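PDB 6G9C: immunomodulatory active chitinase from Trichuris suis, which probably hydrolyses chitin as a family 18 glycoside hydrolase and displays immunomodulatory properties. Local coordinates for residues 234-238 / 249-253; 330-334 / 344-349; 271-275 / 350-354; 34-40 / 365-371. One frame throughout, in Å; residues are numbered along the deposited sequence.

Interaction 1 of 4, residues 234-238 / 249-253; sequences SPLYS and WNVEQ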
loop_
_atom_site.group_PDB
_atom_site.type_symbol
_atom_site.label_atom_id
_atom_site.label_comp_id
_atom_site.label_asym_id
_atom_site.label_seq_id
_atom_site.Cartn_x
_atom_site.Cartn_y
_atom_site.Cartn_z
ATOM N N SER A 234 -19.824 -5.896 30.287
ATOM C CA SER A 234 -18.390 -6.175 30.405
ATOM C C SER A 234 -17.870 -5.566 31.693
ATOM O O SER A 234 -17.221 -4.509 31.691
ATOM C CB SER A 234 -17.633 -5.643 29.183
ATOM O OG SER A 234 -16.258 -5.999 29.201
ATOM N N PRO A 235 -18.154 -6.193 32.835
ATOM C CA PRO A 235 -17.654 -5.656 34.101
ATOM C C PRO A 235 -16.167 -5.907 34.222
ATOM O O PRO A 235 -15.670 -6.977 33.858
ATOM C CB PRO A 235 -18.439 -6.439 35.159
ATOM C CG PRO A 235 -18.765 -7.754 34.498
ATOM C CD PRO A 235 -18.887 -7.471 33.011
ATOM N N LEU A 236 -15.452 -4.904 34.732
ATOM C CA LEU A 236 -14.030 -5.089 34.995
ATOM C C LEU A 236 -13.814 -6.062 36.147
ATOM O O LEU A 236 -12.973 -6.964 36.052
ATOM C CB LEU A 236 -13.357 -3.744 35.294
ATOM C CG LEU A 236 -11.864 -3.823 35.643
ATOM C CD1 LEU A 236 -11.091 -4.545 34.543
ATOM C CD2 LEU A 236 -11.293 -2.429 35.881
ATOM N N TYR A 237 -14.574 -5.905 37.236
ATOM C CA TYR A 237 -14.496 -6.798 38.381
ATOM C C TYR A 237 -15.865 -7.378 38.700
ATOM O O TYR A 237 -16.902 -6.845 38.296
ATOM C CB TYR A 237 -13.994 -6.090 39.644
ATOM C CG TYR A 237 -12.776 -5.227 39.471
ATOM C CD1 TYR A 237 -11.511 -5.790 39.376
ATOM C CD2 TYR A 237 -12.886 -3.837 39.439
ATOM C CE1 TYR A 237 -10.389 -4.996 39.242
ATOM C CE2 TYR A 237 -11.772 -3.036 39.306
ATOM C CZ TYR A 237 -10.528 -3.620 39.207
ATOM O OH TYR A 237 -9.414 -2.827 39.075
ATOM N N SER A 238 -15.854 -8.454 39.485
ATOM C CA SER A 238 -17.086 -9.020 40.006
ATOM C C SER A 238 -17.695 -8.099 41.060
ATOM O O SER A 238 -17.018 -7.268 41.669
ATOM C CB SER A 238 -16.830 -10.395 40.620
ATOM O OG SER A 238 -15.945 -10.281 41.717
ATOM N N TRP A 249 -17.156 -14.160 35.495
ATOM C CA TRP A 249 -17.673 -13.529 34.282
ATOM C C TRP A 249 -17.384 -12.027 34.316
ATOM O O TRP A 249 -18.274 -11.183 34.422
ATOM C CB TRP A 249 -19.160 -13.827 34.131
ATOM C CG TRP A 249 -19.438 -15.247 33.683
ATOM C CD1 TRP A 249 -18.739 -16.369 34.029
ATOM C CD2 TRP A 249 -20.478 -15.681 32.803
ATOM N NE1 TRP A 249 -19.282 -17.476 33.420
ATOM C CE2 TRP A 249 -20.349 -17.080 32.658
ATOM C CE3 TRP A 249 -21.507 -15.024 32.119
ATOM C CZ2 TRP A 249 -21.212 -17.831 31.863
ATOM C CZ3 TRP A 249 -22.362 -15.770 31.328
ATOM C CH2 TRP A 249 -22.210 -17.164 31.207
ATOM N N ASN A 250 -16.100 -11.708 34.197
ATOM C CA ASN A 250 -15.644 -10.325 34.185
ATOM C C ASN A 250 -14.247 -10.297 33.579
ATOM O O ASN A 250 -13.620 -11.337 33.372
ATOM C CB ASN A 250 -15.672 -9.713 35.597
ATOM C CG ASN A 250 -14.936 -10.559 36.617
ATOM O OD1 ASN A 250 -13.702 -10.562 36.663
ATOM N ND2 ASN A 250 -15.691 -11.287 37.449
ATOM N N VAL A 251 -13.772 -9.084 33.293
ATOM C CA VAL A 251 -12.500 -8.918 32.590
ATOM C C VAL A 251 -11.356 -9.468 33.429
ATOM O O VAL A 251 -10.494 -10.203 32.933
ATOM C CB VAL A 251 -12.270 -7.436 32.236
ATOM C CG1 VAL A 251 -10.837 -7.228 31.756
ATOM C CG2 VAL A 251 -13.275 -6.968 31.188
ATOM N N GLU A 252 -11.348 -9.135 34.722
ATOM C CA GLU A 252 -10.240 -9.511 35.593
ATOM C C GLU A 252 -10.068 -11.021 35.660
ATOM O O GLU A 252 -8.953 -11.532 35.526
ATOM C CB GLU A 252 -10.460 -8.944 36.997
ATOM C CG GLU A 252 -9.317 -9.260 37.956
ATOM C CD GLU A 252 -9.677 -8.990 39.406
ATOM O OE1 GLU A 252 -10.605 -9.646 39.930
ATOM O OE2 GLU A 252 -9.026 -8.120 40.021
ATOM N N GLN A 253 -11.165 -11.755 35.872
ATOM C CA GLN A 253 -11.061 -13.190 36.115
ATOM C C GLN A 253 -10.939 -13.993 34.822
ATOM O O GLN A 253 -10.202 -14.989 34.781
ATOM C CB GLN A 253 -12.262 -13.675 36.928
ATOM C CG GLN A 253 -12.292 -13.132 38.348
ATOM C CD GLN A 253 -11.102 -13.595 39.159
ATOM O OE1 GLN A 253 -10.741 -14.768 39.123
ATOM N NE2 GLN A 253 -10.475 -12.674 39.880
HETATM O O HOH W 1 -13.234 -9.612 40.447
#
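Pro235 and Leu236 each hand a backbone carbonyl to the start of helix 251-261. Val251 N donates to Pro235 O at 2.9 Å, with 165° at the hydrogen, and Glu252 N donates to Leu236 O at 3.0 Å. The next amide is taken by the helix's own N-cap: Asn250 OD1 accepts from Gln253 N at 2.9 Å, while ND2 turns to Lys247 O. Three successive N-H groups of the helix start thus have acceptors. Glu252 can be traced outward. Its CB rests on Leu236 O, 3.3 Å away. CG stands anti to the backbone N (chi1 -178°) and the chain runs on extended, which carries the carboxylate to the edge of the Tyr237 ring. There CD lies near the ring plane, OE2 comes within 3.5 Å of Tyr237 CD1, and the two planes are 71° apart. OE1 accepts a hydrogen bond from a water at 2.7 Å, and that water accepts from Ser238 N at 3.0 Å, bridging the segments; Gln253 NE2 reaches OE1 from above the carboxylate plane. On the inner side, Leu236 CD1 touches Val251 CG1 at 3.9 Å, with Trp356 of helix 347-360 closing over both residues. Carbonyls of the incoming loop and an asparagine cap meeting the first amides make a capped helix N-terminus, here on a helix of the family 18 TIM barrel between strands 214-218 and 268-281.

Interaction 2 of 4, residues 330-334 / 344-349; sequences SKTPY and YDDVES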
loop_
_atom_site.group_PDB
_atom_site.type_symbol
_atom_site.label_atom_id
_atom_site.label_comp_id
_atom_site.label_asym_id
_atom_site.label_seq_id
_atom_site.Cartn_x
_atom_site.Cartn_y
_atom_site.Cartn_z
ATOM N N SER A 330 -18.105 -2.616 39.480
ATOM C CA SER A 330 -17.726 -3.137 38.178
ATOM C C SER A 330 -16.939 -2.137 37.341
ATOM O O SER A 330 -16.399 -2.522 36.299
ATOM C CB SER A 330 -18.972 -3.561 37.404
ATOM O OG SER A 330 -19.745 -2.422 37.047
ATOM N N LYS A 331 -16.878 -0.867 37.765
ATOM C CA LYS A 331 -16.252 0.212 36.993
ATOM C C LYS A 331 -16.927 0.400 35.628
ATOM O O LYS A 331 -16.266 0.624 34.612
ATOM C CB LYS A 331 -14.744 -0.018 36.829
ATOM C CG LYS A 331 -13.953 0.043 38.139
ATOM C CD LYS A 331 -13.948 1.447 38.725
ATOM C CE LYS A 331 -13.249 1.509 40.083
ATOM N NZ LYS A 331 -13.073 2.932 40.529
ATOM N N THR A 332 -18.255 0.304 35.593
ATOM C CA THR A 332 -18.995 0.507 34.352
ATOM C C THR A 332 -20.214 1.377 34.630
ATOM O O THR A 332 -20.709 1.418 35.765
ATOM C CB THR A 332 -19.470 -0.809 33.709
ATOM O OG1 THR A 332 -20.427 -1.451 34.566
ATOM C CG2 THR A 332 -18.286 -1.764 33.422
ATOM N N PRO A 333 -20.715 2.083 33.611
ATOM C CA PRO A 333 -21.959 2.838 33.770
ATOM C C PRO A 333 -23.157 2.083 33.234
ATOM O O PRO A 333 -23.010 1.161 32.423
ATOM C CB PRO A 333 -21.696 4.093 32.936
ATOM C CG PRO A 333 -20.905 3.539 31.791
ATOM C CD PRO A 333 -20.012 2.467 32.374
ATOM N N TYR A 334 -24.349 2.452 33.689
ATOM C CA TYR A 334 -25.548 2.022 33.007
ATOM C C TYR A 334 -26.452 3.227 32.797
ATOM O O TYR A 334 -26.274 4.282 33.417
ATOM C CB TYR A 334 -26.257 0.872 33.743
ATOM C CG TYR A 334 -26.826 1.143 35.122
ATOM C CD1 TYR A 334 -28.145 1.557 35.283
ATOM C CD2 TYR A 334 -26.070 0.897 36.264
ATOM C CE1 TYR A 334 -28.687 1.754 36.549
ATOM C CE2 TYR A 334 -26.608 1.073 37.534
ATOM C CZ TYR A 334 -27.913 1.514 37.666
ATOM O OH TYR A 334 -28.436 1.709 38.915
ATOM N N TYR A 344 -23.342 -0.237 29.439
ATOM C CA TYR A 344 -22.501 0.181 28.326
ATOM C C TYR A 344 -21.114 0.511 28.860
ATOM O O TYR A 344 -20.821 0.301 30.036
ATOM C CB TYR A 344 -23.114 1.376 27.567
ATOM C CG TYR A 344 -23.170 2.685 28.330
ATOM C CD1 TYR A 344 -24.086 2.881 29.365
ATOM C CD2 TYR A 344 -22.330 3.748 27.986
ATOM C CE1 TYR A 344 -24.149 4.089 30.049
ATOM C CE2 TYR A 344 -22.386 4.964 28.669
ATOM C CZ TYR A 344 -23.288 5.123 29.704
ATOM O OH TYR A 344 -23.351 6.332 30.374
ATOM N N ASP A 345 -20.246 0.989 27.968
ATOM C CA ASP A 345 -18.913 1.438 28.353
ATOM C C ASP A 345 -18.679 2.862 27.866
ATOM O O ASP A 345 -19.197 3.279 26.823
ATOM C CB ASP A 345 -17.829 0.487 27.807
ATOM C CG ASP A 345 -17.597 -0.702 28.735
ATOM O OD1 ASP A 345 -18.348 -1.697 28.622
ATOM O OD2 ASP A 345 -16.691 -0.618 29.595
ATOM N N ASP A 346 -17.911 3.620 28.641
ATOM C CA ASP A 346 -17.720 5.027 28.326
ATOM C C ASP A 346 -16.277 5.403 28.640
ATOM O O ASP A 346 -15.430 4.536 28.880
ATOM C CB ASP A 346 -18.764 5.882 29.065
ATOM C CG ASP A 346 -18.548 5.944 30.588
ATOM O OD1 ASP A 346 -17.666 5.241 31.134
ATOM O OD2 ASP A 346 -19.281 6.728 31.247
ATOM N N VAL A 347 -15.994 6.710 28.647
ATOM C CA VAL A 347 -14.614 7.144 28.856
ATOM C C VAL A 347 -14.114 6.700 30.224
ATOM O O VAL A 347 -12.979 6.227 30.363
ATOM C CB VAL A 347 -14.470 8.666 28.673
ATOM C CG1 VAL A 347 -13.075 9.079 29.071
ATOM C CG2 VAL A 347 -14.725 9.058 27.220
ATOM N N GLU A 348 -14.949 6.825 31.256
ATOM C CA GLU A 348 -14.509 6.415 32.587
ATOM C C GLU A 348 -14.271 4.907 32.664
ATOM O O GLU A 348 -13.291 4.463 33.274
ATOM C CB GLU A 348 -15.521 6.850 33.649
ATOM C CG GLU A 348 -15.725 8.370 33.760
ATOM C CD GLU A 348 -14.551 9.102 34.396
ATOM O OE1 GLU A 348 -13.476 8.489 34.589
ATOM O OE2 GLU A 348 -14.703 10.302 34.719
ATOM N N SER A 349 -15.160 4.097 32.078
ATOM C CA SER A 349 -14.956 2.652 32.163
ATOM C C SER A 349 -13.760 2.227 31.321
ATOM O O SER A 349 -12.986 1.352 31.728
ATOM C CB SER A 349 -16.223 1.888 31.743
ATOM O OG SER A 349 -16.480 1.967 30.351
#
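Pro333 lies on one face of the Tyr344 ring. Its CG is 3.6 Å from the ring centroid and 15° off the normal, a CH-pi contact, while the Tyr334 carbonyl carbon meets the ring at its edge. Tyr344 CG stands between its backbone N and carbonyl carbon (chi1 68°), which lays the ring against the proline. The pyrrolidine is wedged: CG also meets Asp346 CG at 3.6 Å, and CD approaches Tyr344 O at 3.3 Å. The backbone link beside this tight core, Tyr344 N to Pro333 O, is a weak hydrogen bond, long at 3.3 Å though nearly straight. These residues stand where the antiparallel hairpin of strands 332-337 and 340-343 leads into helix 347-360. A capping box starts that helix: Ser349 N donates to Asp346 OD1 at 2.9 Å, and Asp346 N to Ser349 OG at 2.8 Å. Ser349 OG in turn donates to Asp345 OD2 at 2.7 Å, an oxygen that also pairs with Lys353, whereas Asp346 OD2 is bridged to Arg324. Toward the solvent the packing thins. Lys331 belongs to a G1 beta bulge opposite Asp327, and it meets the helix through its carbonyl O, 3.1 Å from Ser349 CB. Its side chain turns away to a salt bridge with Asp328.

Interaction 3 of 4, residues 271-275 / 350-354; sequences GLPTY and MKAKI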
loop_
_atom_site.group_PDB
_atom_site.type_symbol
_atom_site.label_atom_id
_atom_site.label_comp_id
_atom_site.label_asym_id
_atom_site.label_seq_id
_atom_site.Cartn_x
_atom_site.Cartn_y
_atom_site.Cartn_z
ATOM N N GLY A 271 -10.368 -7.342 25.407
ATOM C CA GLY A 271 -11.393 -6.761 24.555
ATOM C C GLY A 271 -12.162 -5.645 25.257
ATOM O O GLY A 271 -12.531 -5.750 26.428
ATOM N N LEU A 272 -12.435 -4.585 24.504
ATOM C CA LEU A 272 -13.142 -3.401 25.012
ATOM C C LEU A 272 -14.348 -3.141 24.119
ATOM O O LEU A 272 -14.173 -2.864 22.913
ATOM C CB LEU A 272 -12.238 -2.162 25.043
ATOM C CG LEU A 272 -10.882 -2.285 25.738
ATOM C CD1 LEU A 272 -10.091 -1.013 25.512
ATOM C CD2 LEU A 272 -11.047 -2.553 27.218
ATOM N N PRO A 273 -15.571 -3.224 24.636
ATOM C CA PRO A 273 -16.746 -2.953 23.798
ATOM C C PRO A 273 -17.017 -1.460 23.707
ATOM O O PRO A 273 -16.940 -0.748 24.707
ATOM C CB PRO A 273 -17.880 -3.654 24.552
ATOM C CG PRO A 273 -17.441 -3.620 25.988
ATOM C CD PRO A 273 -15.940 -3.683 25.990
ATOM N N THR A 274 -17.371 -0.987 22.507
ATOM C CA THR A 274 -17.857 0.391 22.360
ATOM C C THR A 274 -19.361 0.434 22.138
ATOM O O THR A 274 -19.905 1.500 21.806
ATOM C CB THR A 274 -17.141 1.118 21.219
ATOM O OG1 THR A 274 -17.241 0.345 20.016
ATOM C CG2 THR A 274 -15.674 1.362 21.565
ATOM N N TYR A 275 -20.036 -0.706 22.299
ATOM C CA TYR A 275 -21.484 -0.837 22.303
ATOM C C TYR A 275 -21.940 -1.196 23.709
ATOM O O TYR A 275 -21.137 -1.529 24.591
ATOM C CB TYR A 275 -21.963 -1.913 21.318
ATOM C CG TYR A 275 -21.496 -3.280 21.778
ATOM C CD1 TYR A 275 -20.192 -3.688 21.540
ATOM C CD2 TYR A 275 -22.320 -4.105 22.529
ATOM C CE1 TYR A 275 -19.722 -4.925 22.000
ATOM C CE2 TYR A 275 -21.864 -5.338 22.997
ATOM C CZ TYR A 275 -20.562 -5.728 22.732
ATOM O OH TYR A 275 -20.102 -6.921 23.201
ATOM N N MET A 350 -13.578 2.855 30.158
ATOM C CA MET A 350 -12.407 2.552 29.332
ATOM C C MET A 350 -11.125 2.964 30.035
ATOM O O MET A 350 -10.112 2.254 29.965
ATOM C CB MET A 350 -12.510 3.259 27.982
ATOM C CG MET A 350 -13.661 2.795 27.131
ATOM S SD MET A 350 -13.291 1.235 26.332
ATOM C CE MET A 350 -13.252 1.788 24.636
ATOM N N LYS A 351 -11.153 4.118 30.714
ATOM C CA LYS A 351 -9.992 4.584 31.461
ATOM C C LYS A 351 -9.592 3.574 32.519
ATOM O O LYS A 351 -8.406 3.254 32.681
ATOM C CB LYS A 351 -10.302 5.933 32.130
ATOM C CG LYS A 351 -9.587 7.114 31.567
ATOM C CD LYS A 351 -10.109 8.423 32.200
ATOM C CE LYS A 351 -10.039 8.407 33.724
ATOM N NZ LYS A 351 -10.532 9.693 34.328
ATOM N N ALA A 352 -10.571 3.096 33.289
ATOM C CA ALA A 352 -10.266 2.145 34.347
ATOM C C ALA A 352 -9.709 0.851 33.764
ATOM O O ALA A 352 -8.704 0.322 34.254
ATOM C CB ALA A 352 -11.516 1.877 35.185
ATOM N N LYS A 353 -10.333 0.348 32.695
ATOM C CA LYS A 353 -9.913 -0.918 32.095
ATOM C C LYS A 353 -8.523 -0.813 31.467
ATOM O O LYS A 353 -7.675 -1.690 31.665
ATOM C CB LYS A 353 -10.941 -1.357 31.054
ATOM C CG LYS A 353 -12.261 -1.808 31.681
ATOM C CD LYS A 353 -13.311 -2.079 30.616
ATOM C CE LYS A 353 -14.528 -2.768 31.219
ATOM N NZ LYS A 353 -15.621 -2.935 30.210
ATOM N N ILE A 354 -8.278 0.248 30.694
ATOM C CA ILE A 354 -6.994 0.389 30.008
ATOM C C ILE A 354 -5.866 0.648 31.002
ATOM O O ILE A 354 -4.741 0.161 30.824
ATOM C CB ILE A 354 -7.089 1.492 28.938
ATOM C CG1 ILE A 354 -8.116 1.086 27.879
ATOM C CG2 ILE A 354 -5.727 1.745 28.277
ATOM C CD1 ILE A 354 -8.402 2.153 26.856
HETATM O O HOH W 2 -14.004 -4.712 28.497
#
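Pro273 supplies the one ring that takes part, a puckered pyrrolidine and not an aromatic plane; its CD lies 4.3 Å from Lys353 NZ, while its CG is touched by Asp345. Most of the contact is apolar and centres on Leu272, which points from strand 268-281 toward helix 347-360. The short strand and helix segments run antiparallel, at 178° with axes 10.2 Å apart, and Leu272 spans that gap with three separate atoms. CB sits against Met350 SD at 3.8 Å. CD1 meets Ile354 CG1 at 3.7 Å, one side chain lying roughly perpendicular to the other. CD2 lies 4.0 Å from Lys353 CB, where the leucine and the lysine stem run alongside, pointing opposite ways. The Met350 chain bends at chi2 (-78°) and again at chi3, bringing SD to Leu272 and CE to 3.9 Å from Thr274 CG2. Leu393 of helix 392-398 backs both Met350 and Ile354, Ile397 backs Ile354, and Ala365 and Val367 flank Leu272 in the barrel wall. The extended lysine chain carries NZ beyond the leucine to polar atoms. A water donates to Gly271 O at 2.7 Å and accepts from Lys353 NZ at 3.0 Å; Lys353 NZ also bonds to Ser234 O. Pro273 O, by contrast, is buried with no partner in the model. The helix therefore meets the strand through apolar packing and that water, while the ion pair of Lys353, with Asp345, belongs to the helix's own start and probably keeps the buried ammonium charged.

Interaction 4 of 4, residues 34-40 / 365-371; sequences VRGCYFT and AFVWTLD. With EDO (1,2-ethanediol), chain C.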
loop_
_atom_site.group_PDB
_atom_site.type_symbol
_atom_site.label_atom_id
_atom_site.label_comp_id
_atom_site.label_asym_id
_atom_site.label_seq_id
_atom_site.Cartn_x
_atom_site.Cartn_y
_atom_site.Cartn_z
ATOM N N VAL A 34 -0.109 -4.101 22.462
ATOM C CA VAL A 34 -0.945 -4.237 21.273
ATOM C C VAL A 34 -2.136 -3.290 21.383
ATOM O O VAL A 34 -2.763 -3.186 22.444
ATOM C CB VAL A 34 -1.424 -5.695 21.134
ATOM C CG1 VAL A 34 -2.565 -5.805 20.130
ATOM C CG2 VAL A 34 -0.268 -6.620 20.755
ATOM N N ARG A 35 -2.468 -2.608 20.285
ATOM C CA ARG A 35 -3.700 -1.824 20.186
ATOM C C ARG A 35 -4.437 -2.256 18.928
ATOM O O ARG A 35 -3.987 -1.965 17.818
ATOM C CB ARG A 35 -3.419 -0.318 20.172
ATOM C CG ARG A 35 -2.673 0.138 21.411
ATOM C CD ARG A 35 -2.392 1.636 21.383
ATOM N NE ARG A 35 -1.279 1.969 20.499
ATOM C CZ ARG A 35 -1.414 2.609 19.343
ATOM N NH1 ARG A 35 -2.613 2.985 18.930
ATOM N NH2 ARG A 35 -0.350 2.873 18.597
ATOM N N GLY A 36 -5.561 -2.957 19.096
ATOM C CA GLY A 36 -6.317 -3.434 17.947
ATOM C C GLY A 36 -7.714 -2.853 17.819
ATOM O O GLY A 36 -8.299 -2.421 18.814
ATOM N N CYS A 37 -8.267 -2.850 16.605
ATOM C CA CYS A 37 -9.596 -2.314 16.343
ATOM C C CYS A 37 -10.282 -3.155 15.289
ATOM O O CYS A 37 -9.692 -3.405 14.237
ATOM C CB CYS A 37 -9.537 -0.868 15.824
ATOM S SG CYS A 37 -8.686 0.283 16.903
ATOM N N TYR A 38 -11.542 -3.508 15.518
ATOM C CA TYR A 38 -12.325 -4.195 14.495
ATOM C C TYR A 38 -13.091 -3.198 13.626
ATOM O O TYR A 38 -13.836 -2.348 14.132
ATOM C CB TYR A 38 -13.301 -5.182 15.116
ATOM C CG TYR A 38 -12.650 -6.501 15.483
ATOM C CD1 TYR A 38 -11.916 -6.625 16.656
ATOM C CD2 TYR A 38 -12.730 -7.602 14.634
ATOM C CE1 TYR A 38 -11.293 -7.839 16.988
ATOM C CE2 TYR A 38 -12.121 -8.821 14.967
ATOM C CZ TYR A 38 -11.394 -8.917 16.142
ATOM O OH TYR A 38 -10.761 -10.100 16.508
ATOM N N PHE A 39 -12.879 -3.304 12.316
ATOM C CA PHE A 39 -13.727 -2.714 11.290
ATOM C C PHE A 39 -14.801 -3.728 10.905
ATOM O O PHE A 39 -14.523 -4.933 10.851
ATOM C CB PHE A 39 -12.859 -2.352 10.076
ATOM C CG PHE A 39 -13.630 -1.829 8.894
ATOM C CD1 PHE A 39 -14.160 -2.695 7.948
ATOM C CD2 PHE A 39 -13.807 -0.463 8.728
ATOM C CE1 PHE A 39 -14.865 -2.211 6.864
ATOM C CE2 PHE A 39 -14.515 0.030 7.644
ATOM C CZ PHE A 39 -15.044 -0.836 6.720
ATOM N N THR A 40 -16.026 -3.255 10.633
ATOM C CA THR A 40 -17.115 -4.147 10.237
ATOM C C THR A 40 -17.688 -3.725 8.887
ATOM O O THR A 40 -18.012 -2.547 8.682
ATOM C CB THR A 40 -18.246 -4.216 11.286
ATOM O OG1 THR A 40 -18.929 -2.955 11.362
ATOM C CG2 THR A 40 -17.695 -4.591 12.666
ATOM N N ALA A 365 -4.884 -4.119 24.239
ATOM C CA ALA A 365 -6.331 -3.985 24.155
ATOM C C ALA A 365 -6.759 -4.022 22.703
ATOM O O ALA A 365 -5.982 -3.713 21.791
ATOM C CB ALA A 365 -6.816 -2.670 24.800
ATOM N N PHE A 366 -8.017 -4.398 22.499
ATOM C CA PHE A 366 -8.661 -4.233 21.210
ATOM C C PHE A 366 -10.087 -3.758 21.444
ATOM O O PHE A 366 -10.665 -3.991 22.514
ATOM C CB PHE A 366 -8.627 -5.529 20.384
ATOM C CG PHE A 366 -9.614 -6.582 20.840
ATOM C CD1 PHE A 366 -10.905 -6.614 20.323
ATOM C CD2 PHE A 366 -9.240 -7.554 21.765
ATOM C CE1 PHE A 366 -11.810 -7.585 20.715
ATOM C CE2 PHE A 366 -10.137 -8.515 22.172
ATOM C CZ PHE A 366 -11.426 -8.539 21.650
ATOM N N VAL A 367 -10.646 -3.062 20.453
ATOM C CA VAL A 367 -12.003 -2.537 20.559
ATOM C C VAL A 367 -12.902 -3.211 19.529
ATOM O O VAL A 367 -12.530 -3.396 18.363
ATOM C CB VAL A 367 -12.067 -0.996 20.410
ATOM C CG1 VAL A 367 -11.254 -0.338 21.496
ATOM C CG2 VAL A 367 -11.555 -0.565 19.048
ATOM N N TRP A 368 -14.093 -3.572 19.969
ATOM C CA TRP A 368 -15.189 -3.972 19.086
ATOM C C TRP A 368 -16.277 -2.920 19.312
ATOM O O TRP A 368 -16.959 -2.975 20.334
ATOM C CB TRP A 368 -15.676 -5.399 19.421
ATOM C CG TRP A 368 -16.860 -5.808 18.605
ATOM C CD1 TRP A 368 -18.168 -5.547 18.877
ATOM C CD2 TRP A 368 -16.843 -6.536 17.368
ATOM N NE1 TRP A 368 -18.973 -6.061 17.886
ATOM C CE2 TRP A 368 -18.184 -6.672 16.948
ATOM C CE3 TRP A 368 -15.828 -7.080 16.579
ATOM C CZ2 TRP A 368 -18.535 -7.320 15.768
ATOM C CZ3 TRP A 368 -16.171 -7.725 15.407
ATOM C CH2 TRP A 368 -17.514 -7.840 15.009
ATOM N N THR A 369 -16.462 -1.941 18.414
ATOM C CA THR A 369 -15.885 -1.787 17.079
ATOM C C THR A 369 -15.465 -0.334 16.869
ATOM O O THR A 369 -15.773 0.538 17.683
ATOM C CB THR A 369 -16.902 -2.068 15.956
ATOM O OG1 THR A 369 -17.930 -1.072 16.027
ATOM C CG2 THR A 369 -17.548 -3.441 16.066
ATOM N N LEU A 370 -14.817 -0.062 15.733
ATOM C CA LEU A 370 -14.545 1.328 15.378
ATOM C C LEU A 370 -15.830 2.115 15.171
ATOM O O LEU A 370 -15.879 3.317 15.460
ATOM C CB LEU A 370 -13.710 1.388 14.099
ATOM C CG LEU A 370 -12.235 1.013 14.162
ATOM C CD1 LEU A 370 -11.758 0.617 12.763
ATOM C CD2 LEU A 370 -11.401 2.175 14.727
ATOM N N ASP A 371 -16.873 1.471 14.651
ATOM C CA ASP A 371 -18.049 2.191 14.185
ATOM C C ASP A 371 -19.083 2.420 15.278
ATOM O O ASP A 371 -20.114 3.035 15.003
ATOM C CB ASP A 371 -18.696 1.452 13.013
ATOM C CG ASP A 371 -18.873 -0.036 13.293
ATOM O OD1 ASP A 371 -19.876 -0.402 13.949
ATOM O OD2 ASP A 371 -18.001 -0.823 12.864
HETATM C C1 EDO C . -22.316 -6.028 19.076
HETATM O O1 EDO C . -21.795 -5.884 17.753
HETATM C C2 EDO C . -23.800 -5.717 18.965
HETATM O O2 EDO C . -24.474 -6.678 18.143
HETATM O O HOH W 3 -16.013 -0.275 11.254
HETATM O O HOH W 4 -20.853 -2.878 13.592
#
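Tyr38, Phe366 and Trp368 form an aromatic cluster on one side of two parallel strands, 34-40 and 364-368, which are the first and last strands of the family 18 TIM barrel and close it into a ring. The pairs are oblique. Tyr38 CE1 lies 3.6 Å from Phe366 CD1 with the ring planes at 64°. Trp368 CG is anti to the backbone N (chi1 176°), turning the indole toward Tyr38, whose CG lies 3.4 Å from Trp368 CE3. Phe66 stacks on Tyr38, and the phenol OH reaches Asp149 and Asn216 within the barrel. On the other face Cys37, disulfide-bonded to Cys62, sets SG against Val367 CG2 at 3.7 Å and CB against Leu370. Between the faces runs the backbone ladder. Gly36, with no side chain, lets its CA come within 4.1 Å of Phe366 CA; its N donates to Ala365 O and its O accepts from Val367 N. Tyr38 N then donates to Val367 O, but Tyr38 O is met by Leu370 N at 3.0 Å, one residue later than a regular parallel ladder would place it. The slip falls at the cis peptide between Trp368 and Thr369, as in family 18 relatives, where this tryptophan lines the substrate site. At the polar edge Thr40 OG1 donates to Asp371 OD2 at 2.8 Å from above the carboxylate plane. Two waters also join these residues, and Arg46 pairs with Asp371 OD1. An ethanediol, probably from the crystallisation liquor, sets O1 at the indole edge, in the ring plane, accepting from Trp368 NE1 at 2.8 Å and 178°.

Overall arrangement
Interactions 1, 2 and 3 converge on Lys353, whose NZ lies 2.6 Å from Asp345 OD2 of interaction 2 and 2.7 Å from Ser234 O of interaction 1. Interactions 2 and 3 share helix 347-360 and have centres about 8 Å apart, and a probable hydrogen bond from Leu236 N to Ser330 O, 3.0 Å, ties interaction 1 to interaction 2. Interaction 4 joins the group through interaction 3: strands 268-281 and 364-368 are neighbours, with Leu272 N 2.7 Å from Phe366 O. Its centre stays about 19 Å from that of interaction 1. Interaction 4 borders the presumed substrate site, judging from family 18 relatives.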